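Local coordinates for aminotransferase, class I (Staphylococcus aureus, PDB 2O1B), which probably catalyses the pyridoxal-5'-phosphate-dependent transfer of amino groups between amino acids and 2-oxo acids, as expected of an aspartate transaminase, at residues V123-C128 with V244-Y249; T215-D220 with P233-S238; Q354-E359 with T397-L402. All coordinates share one frame; numbering follows the deposited sequence.

Contact 1. Residues V123-C128 with V244-Y249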
ATOM      1  N   VAL A 123       3.688  -7.098   6.809  1.00 25.03           N
ATOM      2  CA  VAL A 123       2.463  -7.924   6.752  1.00 24.87           C
ATOM      3  C   VAL A 123       2.336  -8.690   5.416  1.00 24.52           C
ATOM      4  O   VAL A 123       1.605  -9.676   5.330  1.00 24.90           O
ATOM      5  CB  VAL A 123       1.142  -7.149   7.148  1.00 25.77           C
ATOM      6  CG1 VAL A 123       1.288  -6.398   8.483  1.00 24.30           C
ATOM      7  CG2 VAL A 123       0.722  -6.208   6.087  1.00 27.16           C
ATOM      8  N   ALA A 124       3.075  -8.256   4.393  1.00 24.01           N
ATOM      9  CA  ALA A 124       3.071  -8.915   3.075  1.00 23.38           C
ATOM     10  C   ALA A 124       3.921 -10.190   3.017  1.00 23.32           C
ATOM     11  O   ALA A 124       3.580 -11.134   2.282  1.00 23.52           O
ATOM     12  CB  ALA A 124       3.491  -7.929   1.975  1.00 23.76           C
ATOM     13  N   VAL A 125       4.992 -10.237   3.816  1.00 22.99           N
ATOM     14  CA  VAL A 125       5.984 -11.317   3.739  1.00 22.63           C
ATOM     15  C   VAL A 125       5.375 -12.720   3.731  1.00 22.57           C
ATOM     16  O   VAL A 125       5.750 -13.528   2.889  1.00 23.17           O
ATOM     17  CB  VAL A 125       7.111 -11.240   4.839  1.00 22.45           C
ATOM     18  CG1 VAL A 125       8.012 -12.461   4.751  1.00 23.14           C
ATOM     19  CG2 VAL A 125       7.967  -9.978   4.687  1.00 22.11           C
ATOM     20  N   PRO A 126       4.459 -13.037   4.672  1.00 22.58           N
ATOM     21  CA  PRO A 126       3.964 -14.425   4.624  1.00 22.39           C
ATOM     22  C   PRO A 126       3.248 -14.775   3.323  1.00 22.75           C
ATOM     23  O   PRO A 126       3.412 -15.889   2.810  1.00 23.28           O
ATOM     24  CB  PRO A 126       3.004 -14.485   5.808  1.00 22.08           C
ATOM     25  CG  PRO A 126       3.505 -13.386   6.744  1.00 22.77           C
ATOM     26  CD  PRO A 126       3.874 -12.302   5.810  1.00 22.12           C
ATOM     27  N   THR A 127       2.450 -13.848   2.799  1.00 23.18           N
ATOM     28  CA  THR A 127       1.737 -14.070   1.536  1.00 23.70           C
ATOM     29  C   THR A 127       2.729 -14.417   0.426  1.00 24.26           C
ATOM     30  O   THR A 127       2.455 -15.291  -0.417  1.00 23.82           O
ATOM     31  CB  THR A 127       0.865 -12.835   1.144  1.00 23.78           C
ATOM     32  OG1 THR A 127      -0.323 -12.825   1.945  1.00 24.20           O
ATOM     33  CG2 THR A 127       0.452 -12.869  -0.321  1.00 22.87           C
ATOM     34  N   CYS A 128       3.882 -13.743   0.467  1.00 24.37           N
ATOM     35  CA  CYS A 128       4.956 -13.919  -0.507  1.00 25.44           C
ATOM     36  C   CYS A 128       5.795 -15.174  -0.345  1.00 26.05           C
ATOM     37  O   CYS A 128       6.343 -15.667  -1.329  1.00 26.09           O
ATOM     38  CB  CYS A 128       5.888 -12.721  -0.477  1.00 25.70           C
ATOM     39  SG  CYS A 128       5.051 -11.217  -0.897  1.00 26.93           S
ATOM     40  N   VAL A 244      19.625 -16.638   4.901  1.00 25.76           N
ATOM     41  CA  VAL A 244      18.431 -17.037   5.655  1.00 25.19           C
ATOM     42  C   VAL A 244      17.419 -15.910   5.838  1.00 24.15           C
ATOM     43  O   VAL A 244      16.240 -16.178   6.054  1.00 23.76           O
ATOM     44  CB  VAL A 244      18.771 -17.583   7.064  1.00 25.49           C
ATOM     45  CG1 VAL A 244      19.715 -18.774   6.986  1.00 26.03           C
ATOM     46  CG2 VAL A 244      19.350 -16.471   7.946  1.00 25.56           C
ATOM     47  N   ALA A 245      17.881 -14.667   5.763  1.00 22.98           N
ATOM     48  CA  ALA A 245      17.091 -13.539   6.245  1.00 22.58           C
ATOM     49  C   ALA A 245      16.976 -12.337   5.315  1.00 22.20           C
ATOM     50  O   ALA A 245      17.837 -12.100   4.453  1.00 21.68           O
ATOM     51  CB  ALA A 245      17.630 -13.069   7.596  1.00 22.54           C
ATOM     52  N   ILE A 246      15.895 -11.581   5.518  1.00 22.15           N
ATOM     53  CA  ILE A 246      15.815 -10.194   5.060  1.00 22.28           C
ATOM     54  C   ILE A 246      15.700  -9.319   6.288  1.00 22.70           C
ATOM     55  O   ILE A 246      15.252  -9.767   7.346  1.00 22.80           O
ATOM     56  CB  ILE A 246      14.594  -9.909   4.134  1.00 22.22           C
ATOM     57  CG1 ILE A 246      13.274 -10.326   4.802  1.00 22.97           C
ATOM     58  CG2 ILE A 246      14.785 -10.567   2.775  1.00 21.44           C
ATOM     59  CD1 ILE A 246      12.010  -9.846   4.056  1.00 22.19           C
ATOM     60  N   GLU A 247      16.119  -8.070   6.143  1.00 23.13           N
ATOM     61  CA  GLU A 247      15.962  -7.083   7.190  1.00 23.17           C
ATOM     62  C   GLU A 247      15.109  -5.942   6.668  1.00 23.22           C
ATOM     63  O   GLU A 247      15.294  -5.491   5.543  1.00 23.36           O
ATOM     64  CB  GLU A 247      17.316  -6.562   7.593  1.00 23.76           C
ATOM     65  CG  GLU A 247      17.306  -5.731   8.844  1.00 24.01           C
ATOM     66  CD  GLU A 247      18.661  -5.711   9.443  1.00 25.68           C
ATOM     67  OE1 GLU A 247      19.541  -4.993   8.902  1.00 24.89           O
ATOM     68  OE2 GLU A 247      18.848  -6.441  10.434  1.00 23.22           O
ATOM     69  N   ILE A 248      14.182  -5.472   7.494  1.00 23.40           N
ATOM     70  CA  ILE A 248      13.284  -4.386   7.096  1.00 22.77           C
ATOM     71  C   ILE A 248      13.600  -3.140   7.932  1.00 22.64           C
ATOM     72  O   ILE A 248      13.683  -3.194   9.155  1.00 22.87           O
ATOM     73  CB  ILE A 248      11.818  -4.833   7.166  1.00 22.63           C
ATOM     74  CG1 ILE A 248      11.516  -5.746   5.960  1.00 21.86           C
ATOM     75  CG2 ILE A 248      10.874  -3.622   7.182  1.00 22.69           C
ATOM     76  CD1 ILE A 248      10.175  -6.381   5.945  1.00 21.37           C
ATOM     77  N   TYR A 249      13.826  -2.037   7.246  1.00 22.94           N
ATOM     78  CA  TYR A 249      14.278  -0.799   7.867  1.00 22.47           C
ATOM     79  C   TYR A 249      13.274   0.301   7.554  1.00 23.33           C
ATOM     80  O   TYR A 249      12.835   0.414   6.407  1.00 23.50           O
ATOM     81  CB  TYR A 249      15.655  -0.416   7.313  1.00 22.25           C
ATOM     82  CG  TYR A 249      16.328   0.702   8.082  1.00 21.76           C
ATOM     83  CD1 TYR A 249      17.180   0.417   9.160  1.00 22.28           C
ATOM     84  CD2 TYR A 249      16.103   2.048   7.751  1.00 22.19           C
ATOM     85  CE1 TYR A 249      17.782   1.448   9.900  1.00 20.74           C
ATOM     86  CE2 TYR A 249      16.705   3.080   8.477  1.00 21.35           C
ATOM     87  CZ  TYR A 249      17.533   2.769   9.554  1.00 22.23           C
ATOM     88  OH  TYR A 249      18.117   3.787  10.276  1.00 22.63           O
TER
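No flat group enters the touch between Val125 and the pair Ile246 and Ile248; the Tyr249 ring takes no part, and meets Phe97 edge-to-face and Phe264 with the ring planes at about 20°. What remains between the segments is purely aliphatic, a worked example of helix-on-sheet packing in the large domain of a fold type I PLP enzyme. Helix 118-129 lies against the central mixed sheet, and Val125 is the residue by which this turn reaches strand 245-250. The valine and Ile246 extend toward each other tip to tip, Val125 CG2 standing 4.1 Å from Ile246 CD1. This explains the wide backbone spacing, with Val125 CA and Ile246 CA 10.0 Å apart. Ile246 CG1 sits between its backbone N and carbonyl carbon (chi1 55°), and with chi2 extended the terminal methyl is carried out toward the helix. The same valine methyl is also 4.4 Å from Ile248 CD1, so it addresses two residues on one face of the strand. Val125 further packs on Val218, Leu184 and Tyr186, and the helix thus spans several neighbouring strands. Pro126 follows directly and has no N-H to give the preceding turn, which accompanies a kink; the next regular bond, Cys128 N to Ala124 O, measures 3.2 Å. Between them, Thr127 O is hydrogen-bonded to Ser23 OG of the second subunit. The side chain of Ile248 lies about 7 Å from bound PLP. Ile246 CD1 and Ile248 CD1 are themselves 4.4 Å apart, completing a nearly equilateral triangle of methyls with Val125 CG2.

Contact 2. Residues T215-D220 with P233-S238. With PLP (pyridoxal-5'-phosphate), chain B.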
ATOM      1  N   THR A 215      13.468 -22.730   6.717  1.00 28.12           N
ATOM      2  CA  THR A 215      12.997 -21.648   7.580  1.00 26.85           C
ATOM      3  C   THR A 215      13.734 -20.348   7.251  1.00 26.44           C
ATOM      4  O   THR A 215      14.965 -20.294   7.275  1.00 25.92           O
ATOM      5  CB  THR A 215      13.188 -21.958   9.086  1.00 26.78           C
ATOM      6  OG1 THR A 215      12.806 -23.308   9.375  1.00 26.91           O
ATOM      7  CG2 THR A 215      12.357 -21.010   9.948  1.00 26.47           C
ATOM      8  N   LYS A 216      12.976 -19.298   6.961  1.00 26.05           N
ATOM      9  CA  LYS A 216      13.569 -17.988   6.717  1.00 25.91           C
ATOM     10  C   LYS A 216      13.263 -17.024   7.861  1.00 25.27           C
ATOM     11  O   LYS A 216      12.309 -17.219   8.612  1.00 24.97           O
ATOM     12  CB  LYS A 216      13.081 -17.390   5.396  1.00 26.19           C
ATOM     13  CG  LYS A 216      12.969 -18.372   4.233  1.00 28.69           C
ATOM     14  CD  LYS A 216      11.510 -18.619   3.912  1.00 31.53           C
ATOM     15  CE  LYS A 216      11.281 -19.993   3.300  1.00 33.01           C
ATOM     16  NZ  LYS A 216       9.968 -20.494   3.748  1.00 33.90           N
ATOM     17  N   ILE A 217      14.060 -15.964   7.964  1.00 24.83           N
ATOM     18  CA  ILE A 217      13.907 -14.995   9.032  1.00 24.44           C
ATOM     19  C   ILE A 217      13.595 -13.628   8.444  1.00 25.00           C
ATOM     20  O   ILE A 217      14.178 -13.224   7.425  1.00 24.33           O
ATOM     21  CB  ILE A 217      15.198 -14.909   9.900  1.00 24.64           C
ATOM     22  CG1 ILE A 217      15.471 -16.243  10.604  1.00 24.20           C
ATOM     23  CG2 ILE A 217      15.123 -13.752  10.907  1.00 23.80           C
ATOM     24  CD1 ILE A 217      16.856 -16.358  11.197  1.00 24.11           C
ATOM     25  N   VAL A 218      12.666 -12.927   9.089  1.00 25.12           N
ATOM     26  CA  VAL A 218      12.420 -11.525   8.796  1.00 25.44           C
ATOM     27  C   VAL A 218      12.802 -10.773  10.043  1.00 25.78           C
ATOM     28  O   VAL A 218      12.202 -10.978  11.090  1.00 26.62           O
ATOM     29  CB  VAL A 218      10.933 -11.228   8.510  1.00 25.52           C
ATOM     30  CG1 VAL A 218      10.730  -9.726   8.248  1.00 25.80           C
ATOM     31  CG2 VAL A 218      10.457 -12.035   7.333  1.00 26.88           C
ATOM     32  N   HIS A 219      13.802  -9.908   9.937  1.00 25.22           N
ATOM     33  CA  HIS A 219      14.176  -9.083  11.073  1.00 25.16           C
ATOM     34  C   HIS A 219      13.627  -7.672  10.903  1.00 24.64           C
ATOM     35  O   HIS A 219      13.933  -7.006   9.921  1.00 24.28           O
ATOM     36  CB  HIS A 219      15.700  -9.067  11.295  1.00 25.18           C
ATOM     37  CG  HIS A 219      16.125  -8.178  12.425  1.00 25.58           C
ATOM     38  ND1 HIS A 219      15.610  -8.302  13.699  1.00 26.05           N
ATOM     39  CD2 HIS A 219      16.986  -7.135  12.467  1.00 25.51           C
ATOM     40  CE1 HIS A 219      16.138  -7.371  14.475  1.00 25.83           C
ATOM     41  NE2 HIS A 219      16.975  -6.650  13.753  1.00 25.62           N
ATOM     42  N   ASP A 220      12.805  -7.247  11.869  1.00 24.53           N
ATOM     43  CA  ASP A 220      12.135  -5.939  11.876  1.00 23.98           C
ATOM     44  C   ASP A 220      13.007  -4.927  12.618  1.00 23.90           C
ATOM     45  O   ASP A 220      13.067  -4.910  13.849  1.00 24.01           O
ATOM     46  CB  ASP A 220      10.770  -6.090  12.556  1.00 24.39           C
ATOM     47  CG  ASP A 220       9.920  -4.824  12.534  1.00 24.48           C
ATOM     48  OD1 ASP A 220       8.724  -4.929  12.945  1.00 24.40           O
ATOM     49  OD2 ASP A 220      10.414  -3.741  12.120  1.00 25.42           O
ATOM     50  N   PRO A 233      23.140  -4.140  15.998  1.00 23.45           N
ATOM     51  CA  PRO A 233      23.650  -4.868  14.848  1.00 23.29           C
ATOM     52  C   PRO A 233      22.578  -5.239  13.817  1.00 23.15           C
ATOM     53  O   PRO A 233      21.412  -5.462  14.168  1.00 22.28           O
ATOM     54  CB  PRO A 233      24.224  -6.141  15.477  1.00 23.27           C
ATOM     55  CG  PRO A 233      23.402  -6.369  16.643  1.00 23.43           C
ATOM     56  CD  PRO A 233      22.957  -5.026  17.158  1.00 23.24           C
ATOM     57  N   SER A 234      23.001  -5.311  12.557  1.00 22.95           N
ATOM     58  CA  SER A 234      22.177  -5.833  11.481  1.00 23.18           C
ATOM     59  C   SER A 234      22.284  -7.363  11.484  1.00 22.90           C
ATOM     60  O   SER A 234      23.361  -7.901  11.725  1.00 22.85           O
ATOM     61  CB  SER A 234      22.676  -5.282  10.145  1.00 23.37           C
ATOM     62  OG  SER A 234      21.951  -5.829   9.048  1.00 24.11           O
ATOM     63  N   ILE A 235      21.185  -8.059  11.204  1.00 23.12           N
ATOM     64  CA  ILE A 235      21.256  -9.513  11.007  1.00 23.32           C
ATOM     65  C   ILE A 235      22.081  -9.852   9.754  1.00 23.79           C
ATOM     66  O   ILE A 235      22.676 -10.926   9.661  1.00 23.72           O
ATOM     67  CB  ILE A 235      19.851 -10.164  10.927  1.00 23.69           C
ATOM     68  CG1 ILE A 235      19.951 -11.690  11.076  1.00 23.21           C
ATOM     69  CG2 ILE A 235      19.103  -9.741   9.627  1.00 23.06           C
ATOM     70  CD1 ILE A 235      18.607 -12.398  11.287  1.00 23.64           C
ATOM     71  N   LEU A 236      22.122  -8.919   8.797  1.00 24.12           N
ATOM     72  CA  LEU A 236      22.868  -9.129   7.556  1.00 24.05           C
ATOM     73  C   LEU A 236      24.375  -8.912   7.692  1.00 24.43           C
ATOM     74  O   LEU A 236      25.125  -9.258   6.780  1.00 24.20           O
ATOM     75  CB  LEU A 236      22.305  -8.277   6.416  1.00 24.21           C
ATOM     76  CG  LEU A 236      20.819  -8.408   6.070  1.00 24.56           C
ATOM     77  CD1 LEU A 236      20.544  -7.608   4.821  1.00 25.45           C
ATOM     78  CD2 LEU A 236      20.426  -9.839   5.868  1.00 23.78           C
ATOM     79  N   ALA A 237      24.824  -8.359   8.820  1.00 24.84           N
ATOM     80  CA  ALA A 237      26.266  -8.217   9.077  1.00 24.66           C
ATOM     81  C   ALA A 237      26.859  -9.481   9.701  1.00 25.27           C
ATOM     82  O   ALA A 237      28.082  -9.631   9.793  1.00 25.01           O
ATOM     83  CB  ALA A 237      26.552  -6.996   9.947  1.00 25.04           C
ATOM     84  N   SER A 238      25.994 -10.385  10.144  1.00 25.55           N
ATOM     85  CA  SER A 238      26.445 -11.697  10.603  1.00 26.41           C
ATOM     86  C   SER A 238      26.745 -12.563   9.384  1.00 26.88           C
ATOM     87  O   SER A 238      26.003 -12.529   8.413  1.00 27.70           O
ATOM     88  CB  SER A 238      25.379 -12.361  11.477  1.00 26.09           C
ATOM     89  OG  SER A 238      25.347 -11.796  12.779  1.00 25.98           O
TER
HETATM   90  N1  PLP B 400       7.751  -2.634  13.388  1.00 16.80           N
HETATM   91  C2  PLP B 400       7.964  -2.102  14.646  1.00 18.21           C
HETATM   92  C2A PLP B 400       8.663  -2.932  15.687  1.00 17.70           C
HETATM   93  C3  PLP B 400       7.553  -0.791  14.898  1.00 17.69           C
HETATM   94  O3  PLP B 400       7.745  -0.219  16.123  1.00 20.28           O
HETATM   95  C4  PLP B 400       6.929  -0.042  13.891  1.00 18.49           C
HETATM   96  C4A PLP B 400       7.009   1.452  13.992  1.00 17.73           C
HETATM   97  C5  PLP B 400       6.705  -0.601  12.630  1.00 18.05           C
HETATM   98  C6  PLP B 400       7.121  -1.910  12.387  1.00 18.26           C
HETATM   99  C5A PLP B 400       6.003   0.179  11.526  1.00 19.43           C
HETATM  100  O4P PLP B 400       6.826   1.180  10.956  1.00 21.63           O
HETATM  101  P   PLP B 400       6.341   2.005   9.654  1.00 20.36           P
HETATM  102  O1P PLP B 400       5.984   3.423  10.068  1.00 18.00           O
HETATM  103  O2P PLP B 400       5.145   1.288   9.088  1.00 18.93           O
HETATM  104  O3P PLP B 400       7.492   2.026   8.688  1.00 19.72           O
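Ile235 fills the tight part of this contact, bringing a different methyl to each of two strand residues. The side chains of Ile235 and Ile217 pass at a slant, with Ile235 CD1 3.8 Å from Ile217 CG2. Ile235 CG2 lies 3.8 Å from His219 CB and approaches the imidazole obliquely. The two methyls diverge because Ile235 CG1 runs opposite the backbone N (chi1 -166°), while CG2 is held between N and the carbonyl carbon. Phe203 meets the His219 ring edge-to-face and also packs on Ile235. In the large domain of fold type I aminotransferases, a strand end like that of 216-220 delivers the aspartate facing the cofactor's pyridine nitrogen: here Asp220 OD1 is 2.5 Å from PLP N1, and Tyr146 OH is hydrogen-bonded to that same carboxylate oxygen. The looser side is the loop around the isoleucine, where Pro233 and Ala237 are partly exposed. Between them, polar bonds hold the buried Ser234 and Ile235. Ser234 OG accepts from Leu236 N at 3.1 Å with a bent N-H...O angle of 142°, an ST turn. The carboxylate of Glu247, on the neighbouring strand, binds both Ser234 OG and Ile235 N, gripping the loop just where its isoleucine turns inward.

Contact 3. Residues Q354-E359 with T397-L402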
ATOM      1  N   GLN A 354      -6.509   0.911  32.326  1.00 23.81           N
ATOM      2  CA  GLN A 354      -7.714   1.644  32.694  1.00 24.80           C
ATOM      3  C   GLN A 354      -7.527   2.464  33.977  1.00 24.45           C
ATOM      4  O   GLN A 354      -7.937   3.626  34.030  1.00 24.58           O
ATOM      5  CB  GLN A 354      -8.925   0.707  32.770  1.00 24.92           C
ATOM      6  CG  GLN A 354     -10.265   1.394  32.488  1.00 28.05           C
ATOM      7  CD  GLN A 354     -10.407   1.941  31.053  1.00 31.13           C
ATOM      8  OE1 GLN A 354      -9.661   1.566  30.133  1.00 33.72           O
ATOM      9  NE2 GLN A 354     -11.377   2.829  30.865  1.00 33.04           N
ATOM     10  N   PHE A 355      -6.888   1.872  34.989  1.00 24.00           N
ATOM     11  CA  PHE A 355      -6.502   2.597  36.207  1.00 23.59           C
ATOM     12  C   PHE A 355      -5.726   3.887  35.914  1.00 23.61           C
ATOM     13  O   PHE A 355      -6.103   4.961  36.387  1.00 23.26           O
ATOM     14  CB  PHE A 355      -5.677   1.686  37.126  1.00 23.70           C
ATOM     15  CG  PHE A 355      -5.219   2.346  38.407  1.00 23.45           C
ATOM     16  CD1 PHE A 355      -6.069   2.436  39.506  1.00 23.24           C
ATOM     17  CD2 PHE A 355      -3.928   2.851  38.522  1.00 23.73           C
ATOM     18  CE1 PHE A 355      -5.645   3.029  40.698  1.00 23.38           C
ATOM     19  CE2 PHE A 355      -3.497   3.447  39.708  1.00 24.16           C
ATOM     20  CZ  PHE A 355      -4.363   3.536  40.798  1.00 23.90           C
ATOM     21  N   LEU A 356      -4.656   3.778  35.128  1.00 23.59           N
ATOM     22  CA  LEU A 356      -3.801   4.928  34.822  1.00 24.05           C
ATOM     23  C   LEU A 356      -4.521   6.056  34.061  1.00 24.76           C
ATOM     24  O   LEU A 356      -4.312   7.239  34.350  1.00 24.31           O
ATOM     25  CB  LEU A 356      -2.535   4.481  34.077  1.00 23.68           C
ATOM     26  CG  LEU A 356      -1.473   3.679  34.846  1.00 23.33           C
ATOM     27  CD1 LEU A 356      -0.388   3.162  33.910  1.00 21.70           C
ATOM     28  CD2 LEU A 356      -0.851   4.524  35.934  1.00 23.19           C
ATOM     29  N   VAL A 357      -5.372   5.698  33.101  1.00 25.80           N
ATOM     30  CA  VAL A 357      -6.132   6.714  32.348  1.00 27.27           C
ATOM     31  C   VAL A 357      -7.210   7.373  33.217  1.00 27.94           C
ATOM     32  O   VAL A 357      -7.348   8.604  33.213  1.00 28.25           O
ATOM     33  CB  VAL A 357      -6.694   6.183  30.979  1.00 27.22           C
ATOM     34  CG1 VAL A 357      -7.598   4.975  31.163  1.00 27.58           C
ATOM     35  CG2 VAL A 357      -7.446   7.278  30.248  1.00 28.62           C
ATOM     36  N   GLN A 358      -7.942   6.551  33.974  1.00 28.70           N
ATOM     37  CA  GLN A 358      -9.007   7.014  34.875  1.00 29.77           C
ATOM     38  C   GLN A 358      -8.480   7.869  36.026  1.00 29.31           C
ATOM     39  O   GLN A 358      -8.943   8.991  36.237  1.00 29.69           O
ATOM     40  CB  GLN A 358      -9.762   5.828  35.478  1.00 29.85           C
ATOM     41  CG  GLN A 358     -10.826   5.191  34.593  1.00 31.61           C
ATOM     42  CD  GLN A 358     -11.689   4.178  35.359  1.00 31.71           C
ATOM     43  OE1 GLN A 358     -11.940   4.330  36.564  1.00 34.33           O
ATOM     44  NE2 GLN A 358     -12.148   3.142  34.659  1.00 33.60           N
ATOM     45  N   GLU A 359      -7.531   7.322  36.782  1.00 29.01           N
ATOM     46  CA  GLU A 359      -7.036   7.972  37.995  1.00 28.74           C
ATOM     47  C   GLU A 359      -5.926   8.975  37.716  1.00 28.05           C
ATOM     48  O   GLU A 359      -5.924  10.063  38.279  1.00 28.29           O
ATOM     49  CB  GLU A 359      -6.559   6.943  39.035  1.00 28.99           C
ATOM     50  CG  GLU A 359      -7.501   5.751  39.268  1.00 30.35           C
ATOM     51  CD  GLU A 359      -8.888   6.141  39.753  1.00 33.68           C
ATOM     52  OE1 GLU A 359      -9.013   7.119  40.528  1.00 34.37           O
ATOM     53  OE2 GLU A 359      -9.859   5.450  39.362  1.00 35.03           O
ATOM     54  N   THR A 397       5.395   7.421  40.191  1.00 27.39           N
ATOM     55  CA  THR A 397       6.101   7.109  41.446  1.00 27.24           C
ATOM     56  C   THR A 397       5.184   7.184  42.672  1.00 26.81           C
ATOM     57  O   THR A 397       5.411   6.498  43.671  1.00 26.49           O
ATOM     58  CB  THR A 397       7.333   8.016  41.660  1.00 27.29           C
ATOM     59  OG1 THR A 397       6.934   9.388  41.626  1.00 28.60           O
ATOM     60  CG2 THR A 397       8.370   7.773  40.589  1.00 27.89           C
ATOM     61  N   GLU A 398       4.151   8.020  42.588  1.00 26.46           N
ATOM     62  CA  GLU A 398       3.107   8.094  43.610  1.00 26.33           C
ATOM     63  C   GLU A 398       2.427   6.733  43.818  1.00 25.84           C
ATOM     64  O   GLU A 398       1.844   6.474  44.874  1.00 25.95           O
ATOM     65  CB  GLU A 398       2.078   9.164  43.224  1.00 26.32           C
ATOM     66  CG  GLU A 398       1.140   9.608  44.349  1.00 28.16           C
ATOM     67  CD  GLU A 398      -0.143   8.773  44.453  1.00 29.60           C
ATOM     68  OE1 GLU A 398      -0.460   8.016  43.511  1.00 31.63           O
ATOM     69  OE2 GLU A 398      -0.843   8.884  45.475  1.00 29.36           O
ATOM     70  N   LEU A 399       2.525   5.865  42.814  1.00 25.31           N
ATOM     71  CA  LEU A 399       1.864   4.561  42.842  1.00 25.07           C
ATOM     72  C   LEU A 399       2.743   3.452  43.419  1.00 25.18           C
ATOM     73  O   LEU A 399       2.374   2.278  43.376  1.00 25.08           O
ATOM     74  CB  LEU A 399       1.373   4.183  41.440  1.00 24.93           C
ATOM     75  CG  LEU A 399       0.427   5.170  40.744  1.00 24.36           C
ATOM     76  CD1 LEU A 399       0.232   4.771  39.288  1.00 23.53           C
ATOM     77  CD2 LEU A 399      -0.908   5.250  41.485  1.00 24.32           C
ATOM     78  N   ALA A 400       3.894   3.836  43.969  1.00 25.47           N
ATOM     79  CA  ALA A 400       4.842   2.891  44.576  1.00 25.67           C
ATOM     80  C   ALA A 400       4.188   1.963  45.604  1.00 25.82           C
ATOM     81  O   ALA A 400       4.547   0.788  45.701  1.00 25.79           O
ATOM     82  CB  ALA A 400       6.000   3.646  45.218  1.00 25.74           C
ATOM     83  N   TYR A 401       3.228   2.500  46.361  1.00 25.81           N
ATOM     84  CA  TYR A 401       2.493   1.729  47.365  1.00 25.69           C
ATOM     85  C   TYR A 401       1.776   0.501  46.776  1.00 25.67           C
ATOM     86  O   TYR A 401       1.544  -0.479  47.482  1.00 25.15           O
ATOM     87  CB  TYR A 401       1.518   2.635  48.141  1.00 25.97           C
ATOM     88  CG  TYR A 401       0.272   3.032  47.376  1.00 25.99           C
ATOM     89  CD1 TYR A 401      -0.897   2.278  47.472  1.00 25.87           C
ATOM     90  CD2 TYR A 401       0.265   4.158  46.553  1.00 26.99           C
ATOM     91  CE1 TYR A 401      -2.045   2.631  46.765  1.00 26.80           C
ATOM     92  CE2 TYR A 401      -0.880   4.523  45.835  1.00 27.27           C
ATOM     93  CZ  TYR A 401      -2.032   3.751  45.949  1.00 27.15           C
ATOM     94  OH  TYR A 401      -3.166   4.096  45.244  1.00 27.17           O
ATOM     95  N   LEU A 402       1.435   0.555  45.488  1.00 25.67           N
ATOM     96  CA  LEU A 402       0.716  -0.541  44.840  1.00 26.04           C
ATOM     97  C   LEU A 402       1.605  -1.765  44.646  1.00 26.34           C
ATOM     98  O   LEU A 402       1.116  -2.885  44.538  1.00 25.96           O
ATOM     99  CB  LEU A 402       0.137  -0.093  43.495  1.00 26.19           C
ATOM    100  CG  LEU A 402      -1.072   0.848  43.510  1.00 26.36           C
ATOM    101  CD1 LEU A 402      -1.354   1.370  42.128  1.00 27.68           C
ATOM    102  CD2 LEU A 402      -2.315   0.169  44.064  1.00 26.95           C
TER
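Leu399 is the bump of this contact, and the hollow that takes it lies between Phe355 and Leu356, successive residues of helix 349-360. Leu399 CD1 presses on Leu356 CD2 at 3.5 Å, a close approach for two methyls, and the two side chains meet at a slant; the same CD1 also comes in plane at the edge of the Phe355 ring. Leu399 CD2 is nearer to that ring, at its edge and near its plane, 3.6 Å from Phe355 CE2, so the phenylalanine offers its rim to the leucine as the two run antiparallel past one another. With CG opposite the backbone N (chi1 179°), the Phe355 ring is thrown out from the helix far enough to reach the second segment. There it becomes a bump in turn and comes up against Leu402, whose side chain heads back toward the ring and places CD1 3.8 Å from Phe355 CE2. Leu399 and Leu402 are brought together by a tight turn in which Leu402 N donates to Leu399 O at 2.9 Å. Beside it, the Tyr401 ring carries Leu402 CG over one face, 3.8 Å above the plane and toward the rim. The interlock is wholly apolar, but a salt bridge between Glu398 OE1 and Lys360 NZ ties the same two elements at their margin. In the small domain of the aminotransferase fold, the contact thus joins helix 349-360 to the chain leaving helix 388-397; Tyr347 meets Phe355 edge-to-face, Pro344 touches Leu402, and Leu356 packs on Val364 between the short strands 362-363 and 365-366.

Contacts 1 and 2 are parts of one buried core, their centres 10 Å apart, and they work on adjoining strands of the large-domain sheet: Ile248 N is 2.9 Å from His219 O, a probable hydrogen bond. Contact 1 brings in a helix through methyl groups alone, whereas contact 2 fastens a loop that polar bonds to Glu247 also hold, on the strand whose end carries Asp220 to the cofactor. Contact 3 belongs to another region, its centre 39 Å from either of the others and on the opposite side of the chain's centre. Only partly buried, it is likewise apolar, but an aromatic ring takes part among the leucines and a salt bridge marks its outer margin.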